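Local coordinates for capsid polyprotein (Turkey astrovirus 2, PDB 3TS3), which forms the projecting spike (P2 globular region) of an avian astrovirus capsid, whose full-length polyprotein probably self-assembles into the icosahedral shell of the virus particle, at residues C[46-51]-C[128-133]; C[55-60]-C[69-74]; C[76-81]-C[167-172]. All coordinates share one frame; numbering follows the deposited sequence.

Interaction 1. Residues C[46-51]-C[128-133]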
loop_
_atom_site.group_PDB
_atom_site.type_symbol
_atom_site.label_atom_id
_atom_site.label_comp_id
_atom_site.label_asym_id
_atom_site.label_seq_id
_atom_site.Cartn_x
_atom_site.Cartn_y
_atom_site.Cartn_z
ATOM N N SER C 46 18.347 2.716 -11.099
ATOM C CA SER C 46 17.472 3.243 -10.056
ATOM C C SER C 46 18.144 3.890 -8.856
ATOM O O SER C 46 17.671 4.888 -8.349
ATOM C CB SER C 46 16.500 2.162 -9.589
ATOM O OG SER C 46 15.560 1.890 -10.611
ATOM N N ARG C 47 19.240 3.304 -8.403
ATOM C CA ARG C 47 19.908 3.785 -7.201
ATOM C C ARG C 47 21.060 4.730 -7.512
ATOM O O ARG C 47 21.996 4.374 -8.204
ATOM C CB ARG C 47 20.425 2.595 -6.394
ATOM C CG ARG C 47 21.015 2.957 -5.033
ATOM C CD ARG C 47 21.668 1.760 -4.376
ATOM N NE ARG C 47 22.803 1.297 -5.158
ATOM C CZ ARG C 47 23.640 0.344 -4.779
ATOM N NH1 ARG C 47 23.489 -0.255 -3.614
ATOM N NH2 ARG C 47 24.637 -0.006 -5.570
ATOM N N TYR C 48 20.958 5.940 -6.979
ATOM C CA TYR C 48 21.986 6.954 -7.129
ATOM C C TYR C 48 22.476 7.375 -5.747
ATOM O O TYR C 48 21.690 7.730 -4.885
ATOM C CB TYR C 48 21.422 8.155 -7.895
ATOM C CG TYR C 48 22.387 9.295 -8.039
ATOM C CD1 TYR C 48 23.397 9.264 -8.984
ATOM C CD2 TYR C 48 22.284 10.408 -7.228
ATOM C CE1 TYR C 48 24.277 10.303 -9.109
ATOM C CE2 TYR C 48 23.163 11.451 -7.347
ATOM C CZ TYR C 48 24.150 11.397 -8.290
ATOM O OH TYR C 48 25.024 12.442 -8.413
ATOM N N ASN C 49 23.784 7.314 -5.556
ATOM C CA ASN C 49 24.395 7.620 -4.271
ATOM C C ASN C 49 25.291 8.867 -4.285
ATOM O O ASN C 49 26.430 8.831 -4.732
ATOM C CB ASN C 49 25.195 6.388 -3.830
ATOM C CG ASN C 49 25.956 6.586 -2.542
ATOM O OD1 ASN C 49 27.052 6.061 -2.391
ATOM N ND2 ASN C 49 25.369 7.309 -1.598
ATOM N N ASN C 50 24.730 9.978 -3.829
ATOM C CA ASN C 50 25.480 11.186 -3.531
ATOM C C ASN C 50 24.689 12.110 -2.611
ATOM O O ASN C 50 23.501 12.274 -2.780
ATOM C CB ASN C 50 25.877 11.916 -4.812
ATOM C CG ASN C 50 26.930 12.974 -4.570
ATOM O OD1 ASN C 50 27.885 12.751 -3.848
ATOM N ND2 ASN C 50 26.757 14.126 -5.187
ATOM N N GLN C 51 25.358 12.745 -1.662
ATOM C CA GLN C 51 24.663 13.687 -0.804
ATOM C C GLN C 51 24.264 14.942 -1.574
ATOM O O GLN C 51 25.093 15.573 -2.215
ATOM C CB GLN C 51 25.572 14.090 0.354
ATOM C CG GLN C 51 25.065 15.255 1.173
ATOM C CD GLN C 51 23.920 14.882 2.073
ATOM O OE1 GLN C 51 23.663 13.711 2.316
ATOM N NE2 GLN C 51 23.233 15.889 2.592
ATOM N N ASP C 128 21.718 17.047 -8.568
ATOM C CA ASP C 128 22.988 16.819 -9.223
ATOM C C ASP C 128 22.758 16.630 -10.707
ATOM O O ASP C 128 21.725 16.132 -11.112
ATOM C CB ASP C 128 23.600 15.512 -8.740
ATOM C CG ASP C 128 24.168 15.594 -7.351
ATOM O OD1 ASP C 128 24.648 14.552 -6.891
ATOM O OD2 ASP C 128 24.170 16.678 -6.744
ATOM N N GLU C 129 23.754 16.992 -11.503
ATOM C CA GLU C 129 23.651 16.863 -12.945
ATOM C C GLU C 129 23.408 15.408 -13.309
ATOM O O GLU C 129 22.556 15.103 -14.119
ATOM C CB GLU C 129 24.985 17.271 -13.588
ATOM C CG GLU C 129 25.391 18.721 -13.444
ATOM C CD GLU C 129 26.728 19.021 -14.119
ATOM O OE1 GLU C 129 27.737 18.387 -13.771
ATOM O OE2 GLU C 129 26.765 19.895 -14.995
ATOM N N GLN C 130 24.155 14.505 -12.692
ATOM C CA GLN C 130 24.037 13.089 -12.996
ATOM C C GLN C 130 22.651 12.555 -12.657
ATOM O O GLN C 130 22.109 11.723 -13.361
ATOM C CB GLN C 130 25.101 12.293 -12.237
ATOM C CG GLN C 130 25.205 10.836 -12.635
ATOM C CD GLN C 130 26.071 10.632 -13.859
ATOM O OE1 GLN C 130 25.626 10.818 -14.986
ATOM N NE2 GLN C 130 27.321 10.252 -13.636
ATOM N N LEU C 131 22.088 13.035 -11.562
ATOM C CA LEU C 131 20.779 12.569 -11.154
ATOM C C LEU C 131 19.714 13.054 -12.132
ATOM O O LEU C 131 18.814 12.320 -12.479
ATOM C CB LEU C 131 20.476 13.013 -9.723
ATOM C CG LEU C 131 19.172 12.525 -9.095
ATOM C CD1 LEU C 131 19.019 11.017 -9.235
ATOM C CD2 LEU C 131 19.129 12.943 -7.639
ATOM N N LYS C 132 19.832 14.288 -12.591
ATOM C CA LYS C 132 18.878 14.794 -13.565
ATOM C C LYS C 132 18.966 13.954 -14.826
ATOM O O LYS C 132 17.964 13.664 -15.450
ATOM C CB LYS C 132 19.160 16.247 -13.920
ATOM C CG LYS C 132 18.734 17.257 -12.908
ATOM C CD LYS C 132 19.236 18.607 -13.367
ATOM C CE LYS C 132 19.011 19.678 -12.350
ATOM N NZ LYS C 132 19.701 20.932 -12.764
ATOM N N GLN C 133 20.175 13.567 -15.197
ATOM C CA GLN C 133 20.368 12.761 -16.393
ATOM C C GLN C 133 19.649 11.427 -16.249
ATOM O O GLN C 133 18.997 10.966 -17.172
ATOM C CB GLN C 133 21.860 12.505 -16.613
ATOM C CG GLN C 133 22.235 12.017 -17.995
ATOM C CD GLN C 133 22.576 13.158 -18.930
ATOM O OE1 GLN C 133 21.896 14.181 -18.957
ATOM N NE2 GLN C 133 23.646 12.989 -19.703
HETATM O O HOH W 1 25.391 17.298 -4.422
#

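Interaction 2. Residues C[55-60]-C[69-74]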
loop_
_atom_site.group_PDB
_atom_site.type_symbol
_atom_site.label_atom_id
_atom_site.label_comp_id
_atom_site.label_asym_id
_atom_site.label_seq_id
_atom_site.Cartn_x
_atom_site.Cartn_y
_atom_site.Cartn_z
ATOM N N PRO C 55 18.090 19.730 -1.995
ATOM C CA PRO C 55 17.380 19.205 -3.160
ATOM C C PRO C 55 15.993 19.829 -3.340
ATOM O O PRO C 55 15.341 20.181 -2.367
ATOM C CB PRO C 55 17.253 17.712 -2.838
ATOM C CG PRO C 55 17.228 17.662 -1.350
ATOM C CD PRO C 55 18.205 18.731 -0.921
ATOM N N SER C 56 15.564 19.956 -4.589
ATOM C CA SER C 56 14.238 20.462 -4.905
ATOM C C SER C 56 13.713 19.841 -6.182
ATOM O O SER C 56 14.478 19.328 -6.984
ATOM C CB SER C 56 14.257 21.982 -5.076
ATOM O OG SER C 56 14.802 22.339 -6.332
ATOM N N ILE C 57 12.402 19.918 -6.361
ATOM C CA ILE C 57 11.777 19.541 -7.608
ATOM C C ILE C 57 11.151 20.819 -8.172
ATOM O O ILE C 57 10.353 21.458 -7.513
ATOM C CB ILE C 57 10.675 18.494 -7.388
ATOM C CG1 ILE C 57 11.270 17.175 -6.873
ATOM C CG2 ILE C 57 9.902 18.258 -8.681
ATOM C CD1 ILE C 57 12.304 16.552 -7.784
ATOM N N GLY C 58 11.527 21.181 -9.390
ATOM C CA GLY C 58 11.017 22.385 -10.009
ATOM C C GLY C 58 9.823 22.183 -10.918
ATOM O O GLY C 58 9.704 21.166 -11.586
ATOM N N TYR C 59 8.946 23.176 -10.949
ATOM C CA TYR C 59 7.791 23.130 -11.826
ATOM C C TYR C 59 7.402 24.512 -12.336
ATOM O O TYR C 59 7.850 25.518 -11.804
ATOM C CB TYR C 59 6.611 22.413 -11.165
ATOM C CG TYR C 59 6.058 23.045 -9.905
ATOM C CD1 TYR C 59 4.947 23.863 -9.957
ATOM C CD2 TYR C 59 6.624 22.798 -8.668
ATOM C CE1 TYR C 59 4.418 24.420 -8.820
ATOM C CE2 TYR C 59 6.103 23.352 -7.521
ATOM C CZ TYR C 59 5.000 24.165 -7.602
ATOM O OH TYR C 59 4.472 24.728 -6.464
ATOM N N ARG C 60 6.573 24.546 -13.374
ATOM C CA ARG C 60 6.160 25.805 -13.991
ATOM C C ARG C 60 4.915 26.397 -13.344
ATOM O O ARG C 60 3.970 25.689 -13.014
ATOM C CB ARG C 60 5.934 25.617 -15.493
ATOM C CG ARG C 60 5.369 26.836 -16.194
ATOM C CD ARG C 60 5.077 26.546 -17.668
ATOM N NE ARG C 60 6.232 25.954 -18.332
ATOM C CZ ARG C 60 7.071 26.617 -19.117
ATOM N NH1 ARG C 60 6.885 27.906 -19.354
ATOM N NH2 ARG C 60 8.097 25.987 -19.675
ATOM N N PHE C 69 9.368 22.793 -5.076
ATOM C CA PHE C 69 9.101 22.276 -3.746
ATOM C C PHE C 69 10.360 21.585 -3.217
ATOM O O PHE C 69 11.002 20.838 -3.932
ATOM C CB PHE C 69 7.799 21.449 -3.620
ATOM C CG PHE C 69 7.735 20.180 -4.448
ATOM C CD1 PHE C 69 8.153 18.972 -3.925
ATOM C CD2 PHE C 69 7.149 20.182 -5.697
ATOM C CE1 PHE C 69 8.047 17.805 -4.659
ATOM C CE2 PHE C 69 7.035 19.017 -6.434
ATOM C CZ PHE C 69 7.484 17.827 -5.913
ATOM N N LEU C 70 10.739 21.907 -1.987
ATOM C CA LEU C 70 11.942 21.359 -1.376
ATOM C C LEU C 70 11.805 19.912 -0.924
ATOM O O LEU C 70 10.735 19.480 -0.552
ATOM C CB LEU C 70 12.379 22.223 -0.192
ATOM C CG LEU C 70 12.714 23.685 -0.472
ATOM C CD1 LEU C 70 12.815 24.433 0.838
ATOM C CD2 LEU C 70 14.012 23.795 -1.246
ATOM N N LEU C 71 12.916 19.189 -0.932
ATOM C CA LEU C 71 12.972 17.809 -0.459
ATOM C C LEU C 71 13.975 17.731 0.682
ATOM O O LEU C 71 14.756 18.641 0.877
ATOM C CB LEU C 71 13.413 16.854 -1.565
ATOM C CG LEU C 71 12.575 16.725 -2.830
ATOM C CD1 LEU C 71 13.205 15.664 -3.714
ATOM C CD2 LEU C 71 11.136 16.379 -2.530
ATOM N N ASP C 72 13.935 16.647 1.439
ATOM C CA ASP C 72 14.891 16.445 2.519
ATOM C C ASP C 72 16.284 16.151 1.971
ATOM O O ASP C 72 16.422 15.457 0.979
ATOM C CB ASP C 72 14.452 15.289 3.419
ATOM C CG ASP C 72 13.175 15.585 4.170
ATOM O OD1 ASP C 72 13.164 16.510 4.998
ATOM O OD2 ASP C 72 12.178 14.888 3.941
ATOM N N ALA C 73 17.308 16.665 2.637
ATOM C CA ALA C 73 18.678 16.354 2.253
ATOM C C ALA C 73 18.873 14.856 2.415
ATOM O O ALA C 73 18.371 14.271 3.361
ATOM C CB ALA C 73 19.658 17.100 3.153
ATOM N N ALA C 74 19.582 14.237 1.474
ATOM C CA ALA C 74 19.806 12.796 1.503
ATOM C C ALA C 74 21.002 12.369 0.659
ATOM O O ALA C 74 21.461 13.118 -0.181
ATOM C CB ALA C 74 18.558 12.064 1.040
HETATM O O HOH W 2 15.908 21.071 0.254
#

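Interaction 3. Residues C[76-81]-C[167-172]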
loop_
_atom_site.group_PDB
_atom_site.type_symbol
_atom_site.label_atom_id
_atom_site.label_comp_id
_atom_site.label_asym_id
_atom_site.label_seq_id
_atom_site.Cartn_x
_atom_site.Cartn_y
_atom_site.Cartn_z
ATOM N N TRP C 76 20.935 8.937 -0.622
ATOM C CA TRP C 76 20.446 7.825 -1.431
ATOM C C TRP C 76 19.169 8.208 -2.184
ATOM O O TRP C 76 18.140 8.477 -1.595
ATOM C CB TRP C 76 20.241 6.587 -0.556
ATOM C CG TRP C 76 21.520 6.105 0.084
ATOM C CD1 TRP C 76 21.986 6.420 1.328
ATOM C CD2 TRP C 76 22.496 5.234 -0.497
ATOM N NE1 TRP C 76 23.188 5.802 1.553
ATOM C CE2 TRP C 76 23.517 5.058 0.453
ATOM C CE3 TRP C 76 22.602 4.576 -1.727
ATOM C CZ2 TRP C 76 24.626 4.267 0.211
ATOM C CZ3 TRP C 76 23.707 3.786 -1.960
ATOM C CH2 TRP C 76 24.701 3.635 -0.996
ATOM N N TRP C 77 19.282 8.222 -3.501
ATOM C CA TRP C 77 18.234 8.691 -4.384
ATOM C C TRP C 77 17.725 7.546 -5.234
ATOM O O TRP C 77 18.494 6.761 -5.741
ATOM C CB TRP C 77 18.767 9.856 -5.220
ATOM C CG TRP C 77 19.161 10.973 -4.319
ATOM C CD1 TRP C 77 20.404 11.233 -3.825
ATOM C CD2 TRP C 77 18.287 11.944 -3.738
ATOM N NE1 TRP C 77 20.362 12.327 -2.995
ATOM C CE2 TRP C 77 19.072 12.782 -2.928
ATOM C CE3 TRP C 77 16.921 12.199 -3.842
ATOM C CZ2 TRP C 77 18.527 13.842 -2.215
ATOM C CZ3 TRP C 77 16.390 13.248 -3.146
ATOM C CH2 TRP C 77 17.188 14.063 -2.347
ATOM N N ASN C 78 16.414 7.442 -5.328
ATOM C CA ASN C 78 15.795 6.310 -5.978
ATOM C C ASN C 78 14.831 6.709 -7.077
ATOM O O ASN C 78 13.929 7.478 -6.852
ATOM C CB ASN C 78 15.069 5.489 -4.914
ATOM C CG ASN C 78 15.982 5.108 -3.768
ATOM O OD1 ASN C 78 16.711 4.144 -3.855
ATOM N ND2 ASN C 78 15.948 5.878 -2.696
ATOM N N ILE C 79 15.053 6.168 -8.268
ATOM C CA ILE C 79 14.166 6.384 -9.391
ATOM C C ILE C 79 13.515 5.033 -9.678
ATOM O O ILE C 79 14.129 4.158 -10.275
ATOM C CB ILE C 79 14.969 6.847 -10.620
ATOM C CG1 ILE C 79 15.828 8.059 -10.265
ATOM C CG2 ILE C 79 14.052 7.182 -11.771
ATOM C CD1 ILE C 79 16.842 8.437 -11.320
ATOM N N LEU C 80 12.260 4.885 -9.263
ATOM C CA LEU C 80 11.554 3.616 -9.408
ATOM C C LEU C 80 10.368 3.725 -10.363
ATOM O O LEU C 80 9.762 4.771 -10.488
ATOM C CB LEU C 80 11.091 3.095 -8.046
ATOM C CG LEU C 80 12.176 2.836 -7.004
ATOM C CD1 LEU C 80 11.556 2.104 -5.825
ATOM C CD2 LEU C 80 13.303 2.021 -7.599
ATOM N N ASP C 81 10.057 2.620 -11.027
ATOM C CA ASP C 81 8.978 2.571 -12.002
ATOM C C ASP C 81 7.757 1.912 -11.359
ATOM O O ASP C 81 7.842 0.802 -10.878
ATOM C CB ASP C 81 9.457 1.738 -13.198
ATOM C CG ASP C 81 8.381 1.511 -14.240
ATOM O OD1 ASP C 81 7.423 2.281 -14.304
ATOM O OD2 ASP C 81 8.535 0.550 -15.010
ATOM N N LEU C 167 8.432 7.063 -9.698
ATOM C CA LEU C 167 8.340 7.521 -8.325
ATOM C C LEU C 167 9.751 7.849 -7.850
ATOM O O LEU C 167 10.615 6.997 -7.846
ATOM C CB LEU C 167 7.720 6.428 -7.457
ATOM C CG LEU C 167 7.600 6.732 -5.965
ATOM C CD1 LEU C 167 6.671 7.898 -5.695
ATOM C CD2 LEU C 167 7.157 5.494 -5.217
ATOM N N PHE C 168 9.973 9.103 -7.476
ATOM C CA PHE C 168 11.301 9.578 -7.117
ATOM C C PHE C 168 11.340 10.000 -5.657
ATOM O O PHE C 168 10.580 10.849 -5.240
ATOM C CB PHE C 168 11.667 10.754 -8.033
ATOM C CG PHE C 168 12.938 11.456 -7.655
ATOM C CD1 PHE C 168 14.149 10.836 -7.824
ATOM C CD2 PHE C 168 12.921 12.745 -7.158
ATOM C CE1 PHE C 168 15.313 11.469 -7.498
ATOM C CE2 PHE C 168 14.091 13.378 -6.822
ATOM C CZ PHE C 168 15.282 12.741 -6.989
ATOM N N PHE C 169 12.222 9.370 -4.892
ATOM C CA PHE C 169 12.315 9.638 -3.471
ATOM C C PHE C 169 13.684 9.263 -2.927
ATOM O O PHE C 169 14.414 8.510 -3.544
ATOM C CB PHE C 169 11.223 8.850 -2.736
ATOM C CG PHE C 169 11.351 7.366 -2.879
ATOM C CD1 PHE C 169 11.906 6.614 -1.870
ATOM C CD2 PHE C 169 10.934 6.729 -4.025
ATOM C CE1 PHE C 169 12.032 5.272 -1.996
ATOM C CE2 PHE C 169 11.059 5.379 -4.153
ATOM C CZ PHE C 169 11.597 4.647 -3.135
ATOM N N SER C 170 14.028 9.789 -1.759
ATOM C CA SER C 170 15.281 9.424 -1.122
ATOM C C SER C 170 15.038 8.447 0.024
ATOM O O SER C 170 13.931 8.324 0.515
ATOM C CB SER C 170 16.019 10.656 -0.598
ATOM O OG SER C 170 15.343 11.219 0.508
ATOM N N THR C 171 16.095 7.755 0.423
ATOM C CA THR C 171 16.076 6.893 1.589
ATOM C C THR C 171 17.237 7.299 2.490
ATOM O O THR C 171 18.208 7.878 2.026
ATOM C CB THR C 171 16.191 5.386 1.245
ATOM O OG1 THR C 171 17.305 5.162 0.379
ATOM C CG2 THR C 171 14.931 4.891 0.569
ATOM N N THR C 172 17.096 7.036 3.781
ATOM C CA THR C 172 18.128 7.349 4.764
ATOM C C THR C 172 19.386 6.503 4.594
ATOM O O THR C 172 20.468 6.914 4.982
ATOM C CB THR C 172 17.608 7.221 6.186
ATOM O OG1 THR C 172 17.111 5.898 6.383
ATOM C CG2 THR C 172 16.506 8.220 6.432
HETATM O O HOH W 3 20.476 9.336 2.726
#

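Interaction 1. Residues C[46-51]-C[128-133]
A helix-on-strand contact at the surface of the spike domain sets the start of helix 129-135 against strand 47-52, with Tyr48 lying between the two. The phenol has CG anti to the backbone N (chi1 177°), which carries the ring off the strand toward the helix, where Leu131 covers one face. Leu131 CB stands 4.2 Å from the centroid of the Tyr48 ring in a CH-pi contact displaced toward the rim, and Leu131 CD1 reaches Tyr48 CD2 at 3.9 Å. Gln130 brings only its aliphatic part: its CG meets Tyr48 CE1 at 3.7 Å, and the bend at chi2 takes the amide away from the strand.

The polar end is held by one carboxylate oxygen. Tyr48 OH donates to the anti lone pair of Asp128 OD1 over 2.6 Å, while Asn50 ND2 reaches the same Asp128 OD1 from the syn side, somewhat out of the carboxylate plane, over 2.7 Å in an almost straight bond (175°). Two donors on one oxygen probably stabilise the negative charge of the Asp128 carboxylate. A water bridges Asp128 OD2 to the backbone O of Gln51. Tyrosine fits because it offers an apolar ring to leucine and a hydroxyl to aspartate. Asp128 occupies the N-cap position yet turns its carboxylate to the strand and makes no capping bond. The contact is alpha/beta packing, the first turn of helix 129-135 lying on a strand of the spike domain's main antiparallel sheet.

Interaction 2. Residues C[55-60]-C[69-74]
The ring of Phe69 has the branched carbon of Ile57 over one face and the ring of Tyr59 at its edge. Ile57 CB lies 3.8 Å from the centroid of the Phe69 ring, 20° off the normal, in a CH-pi contact set toward the rim near CZ. In the ring plane Tyr59 CE2 approaches Phe69 CD2 at 3.8 Å, and the two side chains cross at about a right angle. Phe69 adopts the crowded position between backbone N and carbonyl carbon (chi1 62°), which leans the ring toward the neighbouring strand, alongside the Ile57 side chain. Beta-branched isoleucine suits this place because CB and CG2 present a broad apolar surface to the flat ring.

The backbones form a beta hairpin, strand 56-59 against strand 67-70. Ile57 and Phe69 are a hydrogen-bonded antiparallel pair: Ile57 N donates to Phe69 O over 3.0 Å and Phe69 N to Ile57 O over 2.9 Å. Ser56 and Leu70 form the adjoining non-hydrogen-bonded pair. Beyond it Leu71 N binds Pro55 O at 3.0 Å, coming from above the carbonyl plane, and a water links Pro55 O to Leu71 O. Pro55 has no N-H to return a bond, and its ring packs instead through CG on Leu71 CB at 3.9 Å.

Phe157 and Phe168 meet Ile57 from the larger sheet. The chemistry thus implies a hairpin whose Ile57 and Phe69 side is apolar and buried against that sheet, while a proline and a water finish its hydrogen bonding at the end.

Interaction 3. Residues C[76-81]-C[167-172]
The backbone oxygen of Phe169 accepts two bonds from one residue: Asn78 N reaches Phe169 O over 2.9 Å, and Asn78 ND2 reaches it over 3.2 Å from above the carbonyl plane. CG of Asn78 stands anti to its carbonyl carbon (chi1 -54°), beside the backbone N, bringing the amide back over the same acceptor. Its ND2 also makes a weak bond to Thr171 OG1, whose main partner is the backbone O of Glu173. An asparagine suits this buried place because its NH2 donates to the partner strand while its OD1 accepts from Tyr179 OH in a loop.

Strands 76-81 and 164-171 run antiparallel as neighbours in the main sheet of the spike domain, and Leu80 with Leu167 continues the register as a hydrogen-bonded pair. Side chains alternate between two faces. On one, Asn78 CB covers the Phe169 ring, 4.1 Å from its centroid, while Leu80 CD1 meets the edge at Phe169 CZ, 3.7 Å away. On the other, Ser170 CB sits over the six-membered ring of Trp77, 3.8 Å from the centroid, where a small residue lets the indole lie close. Trp77 CE3 touches Phe168 CZ at 3.6 Å; the planes are 17° apart but slid so that they barely overlap.

Overall arrangement
Interactions 1 and 3 share the main antiparallel sheet: strand 47-52 pairs with strand 76-81, as Tyr48 O and Trp77 N, 2.8 Å apart, illustrate, and the centres of the two interactions lie about 10 Å apart. Strand 76-81 therefore has strand 47-52, on which helix 129-135 packs, along one edge and strand 164-171 along the other. The hairpin of interaction 2 is nested in the loop closed by interaction 1, its centre about 13 Å from the centres of both others. It packs on interaction 3 through Pro55 CB against Trp77 CH2 (3.7 Å) and Ile57 CD1 against Phe168 CE2 (3.8 Å). Trp77 also touches Leu131, so this one indole meets side chains from all three contacts.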